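Local coordinates for protein arginase (RocF) (Helicobacter pylori, PDB 4G3H) that probably catalyses the manganese-dependent hydrolysis of L-arginine to L-ornithine and urea, at residues M1-L6 and E82-S88; I97-F101 and D227-L231; V216-K220 and E268-D272; K241-S245 and E294-V298. One frame throughout, in Å; residues are numbered along the deposited sequence.

Interaction 1: residues M1-L6 and E82-S88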
loop_
_atom_site.group_PDB
_atom_site.type_symbol
_atom_site.label_atom_id
_atom_site.label_comp_id
_atom_site.label_asym_id
_atom_site.label_seq_id
_atom_site.Cartn_x
_atom_site.Cartn_y
_atom_site.Cartn_z
ATOM N N MET A 1 -15.722 10.904 -0.164
ATOM C CA MET A 1 -14.559 9.984 -0.323
ATOM C C MET A 1 -14.398 9.550 -1.776
ATOM O O MET A 1 -15.373 9.464 -2.514
ATOM C CB MET A 1 -14.742 8.749 0.562
ATOM C CG MET A 1 -13.518 7.862 0.641
ATOM S SD MET A 1 -13.657 6.582 1.911
ATOM C CE MET A 1 -13.771 7.579 3.383
ATOM N N ILE A 2 -13.156 9.286 -2.178
ATOM C CA ILE A 2 -12.852 8.848 -3.537
ATOM C C ILE A 2 -12.355 7.398 -3.508
ATOM O O ILE A 2 -11.447 7.060 -2.747
ATOM C CB ILE A 2 -11.720 9.704 -4.190
ATOM C CG1 ILE A 2 -12.056 11.199 -4.122
ATOM C CG2 ILE A 2 -11.519 9.269 -5.641
ATOM C CD1 ILE A 2 -13.279 11.598 -4.918
ATOM N N LEU A 3 -12.950 6.547 -4.333
ATOM C CA LEU A 3 -12.526 5.160 -4.406
ATOM C C LEU A 3 -11.752 4.979 -5.707
ATOM O O LEU A 3 -12.305 5.155 -6.799
ATOM C CB LEU A 3 -13.727 4.211 -4.382
ATOM C CG LEU A 3 -13.390 2.728 -4.636
ATOM C CD1 LEU A 3 -12.450 2.191 -3.562
ATOM C CD2 LEU A 3 -14.674 1.910 -4.668
ATOM N N VAL A 4 -10.469 4.645 -5.582
ATOM C CA VAL A 4 -9.609 4.437 -6.743
ATOM C C VAL A 4 -9.388 2.943 -6.938
ATOM O O VAL A 4 -8.977 2.241 -6.014
ATOM C CB VAL A 4 -8.231 5.129 -6.563
ATOM C CG1 VAL A 4 -7.388 4.930 -7.817
ATOM C CG2 VAL A 4 -8.417 6.622 -6.277
ATOM N N GLY A 5 -9.684 2.458 -8.137
ATOM C CA GLY A 5 -9.504 1.048 -8.429
ATOM C C GLY A 5 -8.479 0.866 -9.537
ATOM O O GLY A 5 -8.675 1.348 -10.651
ATOM N N LEU A 6 -7.380 0.190 -9.226
ATOM C CA LEU A 6 -6.327 -0.054 -10.213
ATOM C C LEU A 6 -6.660 -1.284 -11.058
ATOM O O LEU A 6 -7.205 -2.270 -10.556
ATOM C CB LEU A 6 -4.981 -0.272 -9.517
ATOM C CG LEU A 6 -4.150 0.916 -8.996
ATOM C CD1 LEU A 6 -3.050 1.247 -9.979
ATOM C CD2 LEU A 6 -5.034 2.123 -8.741
ATOM N N GLU A 82 -11.096 15.487 -1.093
ATOM C CA GLU A 82 -11.743 14.257 -0.666
ATOM C C GLU A 82 -10.770 13.121 -0.326
ATOM O O GLU A 82 -9.789 12.901 -1.033
ATOM C CB GLU A 82 -12.716 13.821 -1.757
ATOM C CG GLU A 82 -13.929 13.089 -1.238
ATOM C CD GLU A 82 -15.136 13.301 -2.119
ATOM O OE1 GLU A 82 -16.167 12.632 -1.893
ATOM O OE2 GLU A 82 -15.051 14.149 -3.033
ATOM N N PHE A 83 -11.059 12.401 0.759
ATOM C CA PHE A 83 -10.211 11.299 1.210
ATOM C C PHE A 83 -10.200 10.159 0.196
ATOM O O PHE A 83 -11.253 9.706 -0.259
ATOM C CB PHE A 83 -10.694 10.764 2.557
ATOM C CG PHE A 83 -9.701 9.867 3.230
ATOM C CD1 PHE A 83 -8.714 10.398 4.053
ATOM C CD2 PHE A 83 -9.706 8.498 2.990
ATOM C CE1 PHE A 83 -7.743 9.575 4.627
ATOM C CE2 PHE A 83 -8.738 7.668 3.557
ATOM C CZ PHE A 83 -7.758 8.208 4.373
ATOM N N PRO A 84 -9.006 9.674 -0.171
ATOM C CA PRO A 84 -8.939 8.585 -1.144
ATOM C C PRO A 84 -8.694 7.183 -0.583
ATOM O O PRO A 84 -7.777 6.960 0.217
ATOM C CB PRO A 84 -7.800 9.029 -2.044
ATOM C CG PRO A 84 -6.814 9.559 -1.020
ATOM C CD PRO A 84 -7.694 10.338 -0.040
ATOM N N LEU A 85 -9.528 6.240 -1.002
ATOM C CA LEU A 85 -9.362 4.846 -0.608
ATOM C C LEU A 85 -8.848 4.202 -1.893
ATOM O O LEU A 85 -9.541 4.187 -2.910
ATOM C CB LEU A 85 -10.693 4.222 -0.189
ATOM C CG LEU A 85 -10.602 2.715 0.062
ATOM C CD1 LEU A 85 -9.496 2.406 1.056
ATOM C CD2 LEU A 85 -11.936 2.212 0.564
ATOM N N ILE A 86 -7.632 3.674 -1.846
ATOM C CA ILE A 86 -7.012 3.097 -3.032
ATOM C C ILE A 86 -6.824 1.579 -3.047
ATOM O O ILE A 86 -6.066 1.031 -2.248
ATOM C CB ILE A 86 -5.630 3.747 -3.264
ATOM C CG1 ILE A 86 -5.773 5.271 -3.254
ATOM C CG2 ILE A 86 -5.040 3.273 -4.587
ATOM C CD1 ILE A 86 -4.485 5.988 -2.984
ATOM N N LEU A 87 -7.477 0.957 -3.899
ATOM C CA LEU A 87 -7.279 -0.377 -4.247
ATOM C C LEU A 87 -6.284 -0.615 -5.345
ATOM O O LEU A 87 -6.589 -0.657 -6.356
ATOM C CB LEU A 87 -8.562 -1.172 -4.345
ATOM C CG LEU A 87 -9.759 -0.811 -3.546
ATOM C CD1 LEU A 87 -10.901 -1.189 -3.897
ATOM C CD2 LEU A 87 -9.621 -1.224 -2.359
ATOM N N SER A 88 -5.102 -0.808 -4.928
ATOM C CA SER A 88 -3.916 -0.932 -5.643
ATOM C C SER A 88 -3.640 -2.128 -6.543
ATOM O O SER A 88 -2.877 -2.084 -7.214
ATOM C CB SER A 88 -2.742 -0.464 -4.877
ATOM O OG SER A 88 -2.293 -1.271 -4.050
#

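Interaction 2: residues I97-F101 and D227-L231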
loop_
_atom_site.group_PDB
_atom_site.type_symbol
_atom_site.label_atom_id
_atom_site.label_comp_id
_atom_site.label_asym_id
_atom_site.label_seq_id
_atom_site.Cartn_x
_atom_site.Cartn_y
_atom_site.Cartn_z
ATOM N N ILE A 97 1.950 5.129 -7.224
ATOM C CA ILE A 97 0.932 5.827 -6.444
ATOM C C ILE A 97 1.557 6.777 -5.410
ATOM O O ILE A 97 1.140 7.933 -5.272
ATOM C CB ILE A 97 0.020 4.815 -5.694
ATOM C CG1 ILE A 97 -0.810 4.014 -6.699
ATOM C CG2 ILE A 97 -0.896 5.546 -4.726
ATOM C CD1 ILE A 97 -1.556 2.849 -6.082
ATOM N N PHE A 98 2.558 6.278 -4.689
ATOM C CA PHE A 98 3.216 7.064 -3.653
ATOM C C PHE A 98 4.037 8.223 -4.224
ATOM O O PHE A 98 4.104 9.293 -3.613
ATOM C CB PHE A 98 4.101 6.158 -2.787
ATOM C CG PHE A 98 4.586 6.816 -1.529
ATOM C CD1 PHE A 98 3.688 7.203 -0.542
ATOM C CD2 PHE A 98 5.946 7.066 -1.337
ATOM C CE1 PHE A 98 4.137 7.835 0.620
ATOM C CE2 PHE A 98 6.403 7.694 -0.184
ATOM C CZ PHE A 98 5.499 8.082 0.797
ATOM N N GLN A 99 4.660 8.015 -5.382
ATOM C CA GLN A 99 5.438 9.077 -6.006
ATOM C C GLN A 99 4.488 10.226 -6.338
ATOM O O GLN A 99 4.839 11.401 -6.190
ATOM C CB GLN A 99 6.128 8.591 -7.283
ATOM C CG GLN A 99 7.274 7.607 -7.054
ATOM C CD GLN A 99 8.327 8.134 -6.086
ATOM O OE1 GLN A 99 8.216 7.964 -4.875
ATOM N NE2 GLN A 99 9.348 8.785 -6.623
ATOM N N ALA A 100 3.281 9.886 -6.785
ATOM C CA ALA A 100 2.289 10.906 -7.112
ATOM C C ALA A 100 1.912 11.640 -5.825
ATOM O O ALA A 100 1.749 12.861 -5.811
ATOM C CB ALA A 100 1.062 10.262 -7.724
ATOM N N PHE A 101 1.785 10.875 -4.743
ATOM C CA PHE A 101 1.439 11.409 -3.432
ATOM C C PHE A 101 2.519 12.401 -2.967
ATOM O O PHE A 101 2.207 13.494 -2.485
ATOM C CB PHE A 101 1.332 10.256 -2.435
ATOM C CG PHE A 101 0.784 10.649 -1.100
ATOM C CD1 PHE A 101 -0.574 10.926 -0.944
ATOM C CD2 PHE A 101 1.614 10.707 0.017
ATOM C CE1 PHE A 101 -1.101 11.250 0.303
ATOM C CE2 PHE A 101 1.096 11.030 1.273
ATOM C CZ PHE A 101 -0.267 11.301 1.414
ATOM N N ASP A 227 4.314 15.641 8.625
ATOM C CA ASP A 227 3.156 16.497 8.380
ATOM C C ASP A 227 1.942 15.714 7.911
ATOM O O ASP A 227 0.810 16.069 8.231
ATOM C CB ASP A 227 3.487 17.558 7.327
ATOM C CG ASP A 227 4.635 18.450 7.740
ATOM O OD1 ASP A 227 4.526 19.087 8.812
ATOM O OD2 ASP A 227 5.639 18.512 6.992
ATOM N N ILE A 228 2.174 14.670 7.123
ATOM C CA ILE A 228 1.078 13.854 6.625
ATOM C C ILE A 228 1.479 12.390 6.571
ATOM O O ILE A 228 2.656 12.055 6.447
ATOM C CB ILE A 228 0.603 14.308 5.230
ATOM C CG1 ILE A 228 1.752 14.220 4.237
ATOM C CG2 ILE A 228 0.031 15.718 5.304
ATOM C CD1 ILE A 228 1.331 14.534 2.830
ATOM N N ILE A 229 0.480 11.523 6.650
ATOM C CA ILE A 229 0.718 10.097 6.681
ATOM C C ILE A 229 -0.004 9.331 5.580
ATOM O O ILE A 229 -1.126 9.672 5.192
ATOM C CB ILE A 229 0.302 9.551 8.061
ATOM C CG1 ILE A 229 1.076 10.296 9.153
ATOM C CG2 ILE A 229 0.562 8.057 8.150
ATOM C CD1 ILE A 229 0.678 9.911 10.569
ATOM N N TYR A 230 0.670 8.299 5.079
ATOM C CA TYR A 230 0.144 7.423 4.040
ATOM C C TYR A 230 0.088 6.012 4.638
ATOM O O TYR A 230 1.102 5.507 5.131
ATOM C CB TYR A 230 1.085 7.438 2.826
ATOM C CG TYR A 230 0.662 6.553 1.668
ATOM C CD1 TYR A 230 -0.162 7.040 0.648
ATOM C CD2 TYR A 230 1.090 5.224 1.591
ATOM C CE1 TYR A 230 -0.549 6.219 -0.426
ATOM C CE2 TYR A 230 0.708 4.396 0.528
ATOM C CZ TYR A 230 -0.110 4.898 -0.474
ATOM O OH TYR A 230 -0.486 4.073 -1.513
ATOM N N LEU A 231 -1.086 5.385 4.622
ATOM C CA LEU A 231 -1.201 4.023 5.149
ATOM C C LEU A 231 -1.348 3.013 4.012
ATOM O O LEU A 231 -2.240 3.128 3.163
ATOM C CB LEU A 231 -2.389 3.881 6.113
ATOM C CG LEU A 231 -2.361 2.526 6.853
ATOM C CD1 LEU A 231 -2.938 2.676 8.250
ATOM C CD2 LEU A 231 -3.117 1.458 6.056
#

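Interaction 3: residues V216-K220 and E268-D272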
loop_
_atom_site.group_PDB
_atom_site.type_symbol
_atom_site.label_atom_id
_atom_site.label_comp_id
_atom_site.label_asym_id
_atom_site.label_seq_id
_atom_site.Cartn_x
_atom_site.Cartn_y
_atom_site.Cartn_z
ATOM N N VAL A 216 1.563 1.242 19.088
ATOM C CA VAL A 216 1.021 2.497 18.578
ATOM C C VAL A 216 1.731 3.717 19.171
ATOM O O VAL A 216 2.011 4.693 18.466
ATOM C CB VAL A 216 -0.494 2.597 18.859
ATOM C CG1 VAL A 216 -1.029 3.951 18.405
ATOM C CG2 VAL A 216 -1.219 1.478 18.132
ATOM N N GLN A 217 2.029 3.658 20.465
ATOM C CA GLN A 217 2.696 4.766 21.139
ATOM C C GLN A 217 4.087 4.995 20.550
ATOM O O GLN A 217 4.495 6.137 20.310
ATOM C CB GLN A 217 2.784 4.475 22.639
ATOM C CG GLN A 217 3.103 5.684 23.504
ATOM C CD GLN A 217 2.195 6.859 23.208
ATOM O OE1 GLN A 217 0.984 6.700 23.041
ATOM N NE2 GLN A 217 2.777 8.051 23.146
ATOM N N LYS A 218 4.816 3.907 20.318
ATOM C CA LYS A 218 6.150 4.009 19.737
ATOM C C LYS A 218 6.043 4.484 18.288
ATOM O O LYS A 218 6.977 5.088 17.756
ATOM C CB LYS A 218 6.870 2.659 19.786
ATOM C CG LYS A 218 7.269 2.189 21.182
ATOM C CD LYS A 218 8.038 0.874 21.101
ATOM C CE LYS A 218 8.301 0.269 22.478
ATOM N NZ LYS A 218 8.937 -1.089 22.400
ATOM N N THR A 219 4.903 4.203 17.652
ATOM C CA THR A 219 4.682 4.630 16.268
ATOM C C THR A 219 4.535 6.151 16.239
ATOM O O THR A 219 5.063 6.815 15.345
ATOM C CB THR A 219 3.413 3.984 15.661
ATOM O OG1 THR A 219 3.607 2.568 15.548
ATOM C CG2 THR A 219 3.129 4.559 14.275
ATOM N N LYS A 220 3.820 6.692 17.227
ATOM C CA LYS A 220 3.611 8.138 17.345
ATOM C C LYS A 220 4.950 8.838 17.507
ATOM O O LYS A 220 5.199 9.881 16.906
ATOM C CB LYS A 220 2.750 8.461 18.562
ATOM C CG LYS A 220 1.312 8.014 18.461
ATOM C CD LYS A 220 0.592 8.279 19.766
ATOM C CE LYS A 220 -0.892 7.994 19.657
ATOM N NZ LYS A 220 -1.561 8.122 20.987
ATOM N N GLU A 268 -7.497 5.975 14.324
ATOM C CA GLU A 268 -7.930 6.954 15.306
ATOM C C GLU A 268 -6.742 7.783 15.803
ATOM O O GLU A 268 -6.850 8.996 15.967
ATOM C CB GLU A 268 -8.609 6.244 16.478
ATOM C CG GLU A 268 -9.519 7.131 17.307
ATOM C CD GLU A 268 -10.648 7.731 16.490
ATOM O OE1 GLU A 268 -11.315 6.977 15.747
ATOM O OE2 GLU A 268 -10.872 8.955 16.601
ATOM N N SER A 269 -5.606 7.129 16.028
ATOM C CA SER A 269 -4.417 7.821 16.512
ATOM C C SER A 269 -3.822 8.803 15.512
ATOM O O SER A 269 -3.179 9.773 15.909
ATOM C CB SER A 269 -3.342 6.812 16.904
ATOM O OG SER A 269 -3.810 5.940 17.913
ATOM N N PHE A 270 -4.023 8.558 14.221
ATOM C CA PHE A 270 -3.468 9.439 13.194
ATOM C C PHE A 270 -4.530 10.038 12.281
ATOM O O PHE A 270 -4.226 10.483 11.179
ATOM C CB PHE A 270 -2.439 8.672 12.356
ATOM C CG PHE A 270 -1.268 8.165 13.156
ATOM C CD1 PHE A 270 -0.344 9.057 13.701
ATOM C CD2 PHE A 270 -1.118 6.800 13.404
ATOM C CE1 PHE A 270 0.708 8.601 14.489
ATOM C CE2 PHE A 270 -0.073 6.328 14.188
ATOM C CZ PHE A 270 0.847 7.233 14.736
ATOM N N LYS A 271 -5.770 10.067 12.755
ATOM C CA LYS A 271 -6.892 10.598 11.984
ATOM C C LYS A 271 -6.620 11.943 11.296
ATOM O O LYS A 271 -6.978 12.134 10.134
ATOM C CB LYS A 271 -8.121 10.736 12.890
ATOM C CG LYS A 271 -9.370 11.232 12.177
ATOM C CD LYS A 271 -10.016 10.150 11.320
ATOM C CE LYS A 271 -10.916 9.238 12.148
ATOM N NZ LYS A 271 -10.194 8.506 13.223
ATOM N N ASP A 272 -5.984 12.864 12.012
ATOM C CA ASP A 272 -5.695 14.197 11.486
ATOM C C ASP A 272 -4.678 14.294 10.357
ATOM O O ASP A 272 -4.852 15.090 9.434
ATOM C CB ASP A 272 -5.251 15.120 12.622
ATOM C CG ASP A 272 -6.419 15.717 13.377
ATOM O OD1 ASP A 272 -7.264 14.947 13.877
ATOM O OD2 ASP A 272 -6.491 16.961 13.472
#

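Interaction 4: residues K241-S245 and E294-V298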
loop_
_atom_site.group_PDB
_atom_site.type_symbol
_atom_site.label_atom_id
_atom_site.label_comp_id
_atom_site.label_asym_id
_atom_site.label_seq_id
_atom_site.Cartn_x
_atom_site.Cartn_y
_atom_site.Cartn_z
ATOM N N LYS A 241 -2.536 -19.128 7.142
ATOM C CA LYS A 241 -3.470 -20.238 7.327
ATOM C C LYS A 241 -4.895 -19.717 7.482
ATOM O O LYS A 241 -5.851 -20.349 7.031
ATOM C CB LYS A 241 -3.115 -21.047 8.579
ATOM C CG LYS A 241 -1.805 -21.807 8.521
ATOM C CD LYS A 241 -1.821 -22.862 7.430
ATOM C CE LYS A 241 -0.885 -24.005 7.778
ATOM N NZ LYS A 241 0.440 -23.503 8.238
ATOM N N LEU A 242 -5.027 -18.568 8.137
ATOM C CA LEU A 242 -6.328 -17.953 8.376
ATOM C C LEU A 242 -6.893 -17.222 7.154
ATOM O O LEU A 242 -8.100 -17.269 6.911
ATOM C CB LEU A 242 -6.241 -16.987 9.567
ATOM C CG LEU A 242 -6.289 -17.571 10.991
ATOM C CD1 LEU A 242 -5.411 -18.805 11.102
ATOM C CD2 LEU A 242 -5.844 -16.509 11.991
ATOM N N PHE A 243 -6.030 -16.550 6.392
ATOM C CA PHE A 243 -6.477 -15.809 5.210
ATOM C C PHE A 243 -5.702 -16.300 3.998
ATOM O O PHE A 243 -4.490 -16.108 3.906
ATOM C CB PHE A 243 -6.244 -14.309 5.399
ATOM C CG PHE A 243 -6.923 -13.460 4.365
ATOM C CD1 PHE A 243 -8.288 -13.192 4.451
ATOM C CD2 PHE A 243 -6.205 -12.940 3.296
ATOM C CE1 PHE A 243 -8.932 -12.414 3.485
ATOM C CE2 PHE A 243 -6.841 -12.161 2.322
ATOM C CZ PHE A 243 -8.203 -11.901 2.419
ATOM N N THR A 244 -6.405 -16.921 3.058
ATOM C CA THR A 244 -5.744 -17.484 1.888
ATOM C C THR A 244 -5.960 -16.766 0.559
ATOM O O THR A 244 -5.337 -17.124 -0.439
ATOM C CB THR A 244 -6.146 -18.968 1.714
ATOM O OG1 THR A 244 -7.530 -19.051 1.342
ATOM C CG2 THR A 244 -5.932 -19.732 3.028
ATOM N N SER A 245 -6.826 -15.758 0.536
ATOM C CA SER A 245 -7.081 -15.031 -0.706
ATOM C C SER A 245 -6.017 -13.972 -0.997
ATOM O O SER A 245 -6.330 -12.806 -1.233
ATOM C CB SER A 245 -8.464 -14.382 -0.663
ATOM O OG SER A 245 -9.474 -15.375 -0.696
ATOM N N GLU A 294 -13.660 -15.141 3.474
ATOM C CA GLU A 294 -12.575 -14.203 3.244
ATOM C C GLU A 294 -13.017 -12.903 2.571
ATOM O O GLU A 294 -12.561 -11.816 2.945
ATOM C CB GLU A 294 -11.467 -14.890 2.449
ATOM C CG GLU A 294 -10.949 -16.123 3.170
ATOM C CD GLU A 294 -9.932 -16.910 2.375
ATOM O OE1 GLU A 294 -10.056 -16.979 1.135
ATOM O OE2 GLU A 294 -9.014 -17.483 2.995
ATOM N N GLU A 295 -13.912 -12.996 1.595
ATOM C CA GLU A 295 -14.364 -11.785 0.943
ATOM C C GLU A 295 -15.064 -10.902 1.973
ATOM O O GLU A 295 -14.864 -9.680 2.006
ATOM C CB GLU A 295 -15.305 -12.109 -0.216
ATOM C CG GLU A 295 -15.765 -10.869 -0.957
ATOM C CD GLU A 295 -16.435 -11.187 -2.269
ATOM O OE1 GLU A 295 -15.745 -11.693 -3.178
ATOM O OE2 GLU A 295 -17.650 -10.933 -2.388
ATOM N N LYS A 296 -15.877 -11.523 2.823
ATOM C CA LYS A 296 -16.585 -10.784 3.857
ATOM C C LYS A 296 -15.598 -10.095 4.801
ATOM O O LYS A 296 -15.832 -8.974 5.248
ATOM C CB LYS A 296 -17.507 -11.713 4.658
ATOM C CG LYS A 296 -18.738 -12.181 3.888
ATOM C CD LYS A 296 -19.812 -12.756 4.812
ATOM C CE LYS A 296 -19.398 -14.086 5.427
ATOM N NZ LYS A 296 -19.317 -15.177 4.411
ATOM N N GLN A 297 -14.493 -10.764 5.101
ATOM C CA GLN A 297 -13.500 -10.178 5.990
ATOM C C GLN A 297 -12.870 -8.928 5.380
ATOM O O GLN A 297 -12.715 -7.912 6.059
ATOM C CB GLN A 297 -12.424 -11.211 6.335
ATOM C CG GLN A 297 -12.958 -12.341 7.200
ATOM C CD GLN A 297 -11.896 -13.352 7.578
ATOM O OE1 GLN A 297 -11.187 -13.869 6.719
ATOM N NE2 GLN A 297 -11.792 -13.648 8.867
ATOM N N VAL A 298 -12.517 -9.005 4.099
ATOM C CA VAL A 298 -11.920 -7.873 3.400
ATOM C C VAL A 298 -12.933 -6.721 3.379
ATOM O O VAL A 298 -12.605 -5.574 3.711
ATOM C CB VAL A 298 -11.521 -8.273 1.953
ATOM C CG1 VAL A 298 -10.987 -7.068 1.189
ATOM C CG2 VAL A 298 -10.456 -9.365 1.998
HETATM O O HOH W 1 -10.920 -16.488 6.475
#

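Interaction 1: residues M1-L6 and E82-S88
Ile-2 to Gly-5 pair with Pro-84 to Leu-87 as neighbouring parallel strands in the central sheet of the arginase fold. Their axes run 4.7 Å apart, at 16°.

Five backbone bonds join them. Ile-2 N, Val-4 N and Leu-6 N give to Phe-83 O, Leu-85 O and Leu-87 O. In return, Leu-85 N and Leu-87 N give to Ile-2 O and Val-4 O. The Leu-85 N to Ile-2 O bond is 2.7 Å long. Pro-84 CA makes a CA-H...O contact of 3.3 Å with Ile-2 O.

Apolar contacts form on both faces of the sheet. On the face of Leu-3, its CD1 lies 3.7 Å from CD1 of Leu-87 and also approaches CG of Leu-85. On the other face, Val-4 CB meets Ile-86 CG1 at 4.1 Å, and helix 59-78 packs over these two residues. Strand 44-50 flanks the pair beyond 2-6, and strand 274-280 beyond 84-87. Met-1 has CG trans to its backbone N (chi1 -171°) and runs alongside Phe-83; its CE reaches Phe-83 CD2 at 4.2 Å.

The terminal amine makes a salt bridge. Glu-82 OE1, which also bonds Thr-43 OG1, is placed 2.5 Å from Met-1 N, a doubtfully short length.

Interaction 2: residues I97-F101 and D227-L231
Tyr-230 meets both Phe-98 and Phe-101, and the three rings form an aromatic cluster. Phe-98 turns its edge to the face of Tyr-230. Its CD1 stands 3.8 Å above that ring plane, offset toward the rim, and the planes meet at 66°. Tyr-230 in turn points an edge at the face of Phe-101. Its CD1 lies 4.0 Å above the centre of that ring, with the planes at 59°.

Aliphatic groups fill in around the rings. Tyr-230 CB touches Phe-98 CE1 (3.8 Å), while Ile-228 CD1 reaches Phe-101 CE2 at 3.8 Å. Ile-97 CG2 comes across to Tyr-230 OH at 3.6 Å.

The tyrosine side chain leaves the strand with CG trans to the backbone N (chi1 179°), which carries the ring toward helix 94-104. Glu-278 holds the hydroxyl by a hydrogen bond. Phe-101 has further edge-to-face partners in Phe-78 and His-105. Phe-98 also packs on Ile-110 and Ile-112 of strand 110-115.

Helix 94-104 is thus packed on the sheet, antiparallel to strand 228-234. The two segments are joined by aromatic and aliphatic packing alone, and the buried tyrosine hydroxyl is satisfied by Glu-278.

Interaction 3: residues V216-K220 and E268-D272
Ser-269 OG is bonded to the backbone oxygen of Leu-265, one turn earlier in its own helix, and rests against Val-216 CG1 at 3.5 Å. This fixes the hydroxyl, and what it offers helix 212-223 is van der Waals contact. Lys-220 supplies a second surface. Its chain is extended beyond CG, and its CE reaches Ser-269 CB at 3.9 Å.

The larger part of the contact is made by Phe-270. Its ring tip approaches two residues of the helix. CZ lies 3.5 Å from Thr-219 CG2 and 3.8 Å from Lys-220 CG. Both groups meet the ring obliquely. Lys-220 N lies in the ring plane at its edge, and CB of neighbouring Ser-269 sits over one face.

With chi1 at -66°, Thr-219 puts CG2 trans to the backbone N and against the ring, while OG1, beside the backbone N, bonds Val-215 O. The same threonine and Phe-270 both pack on Leu-113 of strand 110-115.

Phe-270 is the first residue to leave helical geometry after helix 256-269. The contact therefore joins the end of that helix to helix 212-223, over the sheet. Helix 256-269 connects the adjacent parallel strands 228-234 and 274-280, a beta-alpha-beta crossover of the kind that builds the alpha/beta fold of arginases.

Interaction 4: residues K241-S245 and E294-V298
The irregular loop 241-245 meets the first turns of helix 293-309 most closely at Phe-243 and Glu-294, whose CA atoms are 6.6 Å apart. The carboxylate of Glu-294 reaches into the loop on an extended chain and takes three bonds from it. Thr-244 N gives to OE2 at 2.7 Å, from above the carboxylate plane. Thr-244 OG1 gives to the same oxygen, also at 2.7 Å, on its syn lone pair. Ser-245 OG gives to OE1 at 2.5 Å, again well out of the plane. Thr-244 can use both its donors because OG1 sits between the backbone N and the carbonyl carbon (chi1 69°).

Phe-243 lies beside this network and points its ring at the helix. CZ meets Val-298 CG2 at 3.4 Å, a tight approach. CE1 lies 3.7 Å from Glu-294 CB. The oxygens Glu-294 O and Gln-297 OE1 come to the ring edge, in its plane. Gln-297 OE1 is further tied to the loop by a water, which gives one hydrogen bond to it and another to Leu-242 O.

Ser-287 OG bonds both Glu-294 OE1 and Thr-244 OG1, and Ile-288 N also bonds Thr-244 OG1. Lys-289 adds a long, weak ion pair to Glu-294 OE2.

Loop 241-245 follows strand 228-234, which carries Asp-234, and the contact ties it to helix 293-309. The Phe-243 side chain is about 7 Å from that of the manganese ligand Asp-236. Several donors thus share a buried carboxylate near the start of a helix. This setting would probably favour its ionised form and fix its rotation.

Interactions 1 and 2 touch where Ser-88 CB meets Ile-97 CD1 at 3.7 Å. They also share a polar partner, since Glu-278 bonds both Ser-88 and Tyr-230. Interactions 2 and 3 meet through strand 228-234, where Ile-229 CD1 packs on Phe-270 CD1 at 3.4 Å. Interaction 4 touches none of the others; its nearest atoms are about 7 Å from interaction 1 and 16 Å from interaction 3. Three of the contacts lie around the two manganese ions bound by Asp-116, His-118, Asp-120, Asp-234 and Asp-236. The side chain of Ser-88 is about 9 Å from a manganese ion, and those of Tyr-230 and Phe-243 about 11 Å. Strand 228-234 ends in the metal ligand Asp-234.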